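Local coordinates for histone-lysine N-methyltransferase SETMAR (Homo sapiens, PDB 3F2K), which joins a histone H3 lysine methyltransferase to a DNA-binding mariner transposase domain and acts in DNA double-strand break repair, at residues I77-I85 and D201-Q209. Numbering follows the deposited sequence. Where two conformers were deposited one is given.
Sequences IWWSAAGLI and DFYATGINQ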
loop_
_atom_site.group_PDB
_atom_site.type_symbol
_atom_site.label_atom_id
_atom_site.label_comp_id
_atom_site.label_asym_id
_atom_site.label_seq_id
_atom_site.Cartn_x
_atom_site.Cartn_y
_atom_site.Cartn_z
ATOM N N ILE A 77 1.726 -5.682 2.883
ATOM C CA ILE A 77 2.586 -4.773 3.636
ATOM C C ILE A 77 1.845 -3.467 3.901
ATOM O O ILE A 77 1.166 -2.894 3.019
ATOM C CB ILE A 77 3.950 -4.517 2.923
ATOM C CG1 ILE A 77 4.877 -3.666 3.838
ATOM C CG2 ILE A 77 3.747 -3.893 1.565
ATOM C CD1 ILE A 77 6.288 -3.421 3.283
ATOM N N TRP A 78 1.995 -2.987 5.125
ATOM C CA TRP A 78 1.401 -1.798 5.593
ATOM C C TRP A 78 2.510 -0.873 6.096
ATOM O O TRP A 78 3.335 -1.264 6.915
ATOM C CB TRP A 78 0.485 -2.109 6.819
ATOM C CG TRP A 78 -0.583 -3.190 6.576
ATOM C CD1 TRP A 78 -0.397 -4.549 6.529
ATOM C CD2 TRP A 78 -1.939 -2.963 6.388
ATOM N NE1 TRP A 78 -1.570 -5.185 6.341
ATOM C CE2 TRP A 78 -2.548 -4.226 6.223
ATOM C CE3 TRP A 78 -2.732 -1.791 6.316
ATOM C CZ2 TRP A 78 -3.898 -4.367 5.970
ATOM C CZ3 TRP A 78 -4.052 -1.928 6.058
ATOM C CH2 TRP A 78 -4.642 -3.212 5.930
ATOM N N TRP A 79 2.413 0.398 5.737
ATOM C CA TRP A 79 3.482 1.359 6.084
ATOM C C TRP A 79 3.062 2.824 5.952
ATOM O O TRP A 79 2.056 3.170 5.308
ATOM C CB TRP A 79 4.708 1.083 5.202
ATOM C CG TRP A 79 4.403 1.120 3.749
ATOM C CD1 TRP A 79 3.778 0.162 2.993
ATOM C CD2 TRP A 79 4.777 2.176 2.855
ATOM N NE1 TRP A 79 3.763 0.543 1.662
ATOM C CE2 TRP A 79 4.380 1.775 1.547
ATOM C CE3 TRP A 79 5.455 3.388 3.033
ATOM C CZ2 TRP A 79 4.572 2.601 0.396
ATOM C CZ3 TRP A 79 5.701 4.223 1.894
ATOM C CH2 TRP A 79 5.223 3.813 0.580
ATOM N N SER A 80 3.848 3.708 6.579
ATOM C CA SER A 80 3.664 5.138 6.417
ATOM C C SER A 80 5.041 5.799 6.097
ATOM O O SER A 80 6.096 5.119 6.070
ATOM C CB SER A 80 3.135 5.696 7.714
ATOM O OG SER A 80 4.157 5.492 8.678
ATOM N N ALA A 81 5.027 7.117 5.970
ATOM C CA ALA A 81 6.272 7.845 5.737
ATOM C C ALA A 81 7.251 7.618 6.896
ATOM O O ALA A 81 8.471 7.755 6.696
ATOM C CB ALA A 81 6.015 9.359 5.574
ATOM N N ALA A 82 6.736 7.283 8.087
ATOM C CA ALA A 82 7.607 7.097 9.215
ATOM C C ALA A 82 8.326 5.756 9.193
ATOM O O ALA A 82 9.338 5.600 9.900
ATOM C CB ALA A 82 6.854 7.311 10.557
ATOM N N GLY A 83 7.749 4.785 8.434
ATOM C CA GLY A 83 8.297 3.458 8.322
ATOM C C GLY A 83 7.339 2.295 8.158
ATOM O O GLY A 83 6.095 2.509 7.963
ATOM N N LEU A 84 7.947 1.097 8.229
ATOM C CA LEU A 84 7.216 -0.167 8.126
ATOM C C LEU A 84 6.331 -0.300 9.389
ATOM O O LEU A 84 6.823 -0.087 10.507
ATOM C CB LEU A 84 8.206 -1.337 8.098
ATOM C CG LEU A 84 7.566 -2.726 8.044
ATOM C CD1 LEU A 84 6.695 -2.854 6.810
ATOM C CD2 LEU A 84 8.693 -3.822 8.074
ATOM N N ILE A 85 5.064 -0.663 9.174
ATOM C CA ILE A 85 4.086 -0.870 10.264
ATOM C C ILE A 85 3.872 -2.387 10.506
ATOM O O ILE A 85 4.049 -2.914 11.658
ATOM C CB ILE A 85 2.748 -0.098 10.077
ATOM C CG1 ILE A 85 2.942 1.451 10.040
ATOM C CG2 ILE A 85 1.745 -0.396 11.305
ATOM C CD1 ILE A 85 1.727 2.225 9.474
ATOM N N ASP A 201 14.770 6.561 5.680
ATOM C CA ASP A 201 14.059 7.503 4.803
ATOM C C ASP A 201 13.377 6.834 3.588
ATOM O O ASP A 201 12.737 7.525 2.770
ATOM C CB ASP A 201 15.064 8.521 4.169
ATOM C CG ASP A 201 16.159 7.835 3.373
ATOM O OD1 ASP A 201 16.919 7.034 3.983
ATOM O OD2 ASP A 201 16.257 8.037 2.115
ATOM N N PHE A 202 13.553 5.515 3.451
ATOM C CA PHE A 202 13.031 4.817 2.305
ATOM C C PHE A 202 11.522 4.983 2.131
ATOM O O PHE A 202 11.005 5.214 0.991
ATOM C CB PHE A 202 13.425 3.347 2.371
ATOM C CG PHE A 202 12.784 2.484 1.298
ATOM C CD1 PHE A 202 13.243 2.557 0.005
ATOM C CD2 PHE A 202 11.714 1.630 1.609
ATOM C CE1 PHE A 202 12.680 1.708 -1.031
ATOM C CE2 PHE A 202 11.088 0.796 0.619
ATOM C CZ PHE A 202 11.557 0.866 -0.731
ATOM N N TYR A 203 10.808 4.816 3.243
ATOM C CA TYR A 203 9.333 4.931 3.199
ATOM C C TYR A 203 8.877 6.346 2.841
ATOM O O TYR A 203 7.967 6.524 2.040
ATOM C CB TYR A 203 8.726 4.351 4.505
ATOM C CG TYR A 203 9.137 2.897 4.656
ATOM C CD1 TYR A 203 8.465 1.870 3.924
ATOM C CD2 TYR A 203 10.220 2.539 5.459
ATOM C CE1 TYR A 203 8.861 0.555 3.988
ATOM C CE2 TYR A 203 10.625 1.191 5.564
ATOM C CZ TYR A 203 9.911 0.211 4.828
ATOM O OH TYR A 203 10.237 -1.087 4.908
ATOM N N ALA A 204 9.552 7.340 3.404
ATOM C CA ALA A 204 9.155 8.727 3.225
ATOM C C ALA A 204 9.169 9.077 1.744
ATOM O O ALA A 204 8.292 9.831 1.284
ATOM C CB ALA A 204 10.074 9.640 4.000
ATOM N N THR A 205 10.173 8.516 1.050
ATOM C CA THR A 205 10.328 8.671 -0.419
ATOM C C THR A 205 9.038 8.296 -1.139
ATOM O O THR A 205 8.541 9.058 -1.966
ATOM C CB THR A 205 11.480 7.846 -0.991
ATOM O OG1 THR A 205 12.720 8.180 -0.345
ATOM C CG2 THR A 205 11.666 8.096 -2.509
ATOM N N GLY A 206 8.542 7.080 -0.881
ATOM C CA GLY A 206 7.337 6.622 -1.547
ATOM C C GLY A 206 6.124 7.510 -1.320
ATOM O O GLY A 206 5.394 7.815 -2.261
ATOM N N ILE A 207 5.924 7.897 -0.060
ATOM C CA ILE A 207 4.790 8.692 0.340
ATOM C C ILE A 207 4.878 10.042 -0.345
ATOM O O ILE A 207 3.957 10.453 -1.048
ATOM C CB ILE A 207 4.761 8.915 1.889
ATOM C CG1 ILE A 207 4.583 7.570 2.581
ATOM C CG2 ILE A 207 3.678 9.942 2.257
ATOM C CD1 ILE A 207 3.235 6.937 2.342
ATOM N N ASN A 208 6.010 10.695 -0.140
ATOM C CA ASN A 208 6.233 12.089 -0.628
ATOM C C ASN A 208 6.116 12.267 -2.166
ATOM O O ASN A 208 5.624 13.305 -2.667
ATOM C CB ASN A 208 7.494 12.649 0.038
ATOM C CG ASN A 208 7.208 13.003 1.496
ATOM O OD1 ASN A 208 6.407 13.911 1.766
ATOM N ND2 ASN A 208 7.842 12.295 2.452
ATOM N N GLN A 209 6.430 11.194 -2.871
ATOM C CA GLN A 209 6.271 11.170 -4.342
ATOM C C GLN A 209 4.831 11.346 -4.755
ATOM O O GLN A 209 4.608 11.703 -5.884
ATOM C CB GLN A 209 6.832 9.896 -4.935
ATOM C CG GLN A 209 8.326 10.088 -5.112
ATOM C CD GLN A 209 9.056 8.866 -5.609
ATOM O OE1 GLN A 209 8.465 7.830 -5.806
ATOM N NE2 GLN A 209 10.377 9.010 -5.822
HETATM O O HOH W 1 10.942 6.392 5.879
#
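Trp79, near the end of strand 72-80, pushes its six-membered ring against the first turns of helix 202-219, where a beta hairpin of the RNase H-like transposase domain meets a helix; helix 202-209 runs at 82° to strand 77-80. Its CG sits between backbone N and carbonyl carbon (chi1 56°), which carries the ring toward the helix; the edge at CZ3 lies 3.2 Å from Tyr203 O, and CE3 reaches Tyr203 CD1 at 3.5 Å with the two rings inclined at 52°. The indole NE1 is bonded elsewhere, to Thr164 OG1. A type I turn from Ser80 to Gly83 closes the hairpin. Within it, Ala81 CB packs on Ile207 in one of its two conformers. Between residues 77-85 and 201-209 there is no direct hydrogen bond; one water links them, donating to Ala81 O (2.9 Å) and accepting from Ala204 N (3.0 Å). Gly83 C and Leu84 N lie over one face of the Tyr203 ring, toward its rim, while Phe202 CD2 sits over the centre of the opposite face. An alanine in place of Tyr203 would probably leave a gap between the Trp79 edge and the Gly83-Leu84 backbone, since the ring filling it would be lost. Leu84 CB lies 3.8 Å from Tyr203 OH.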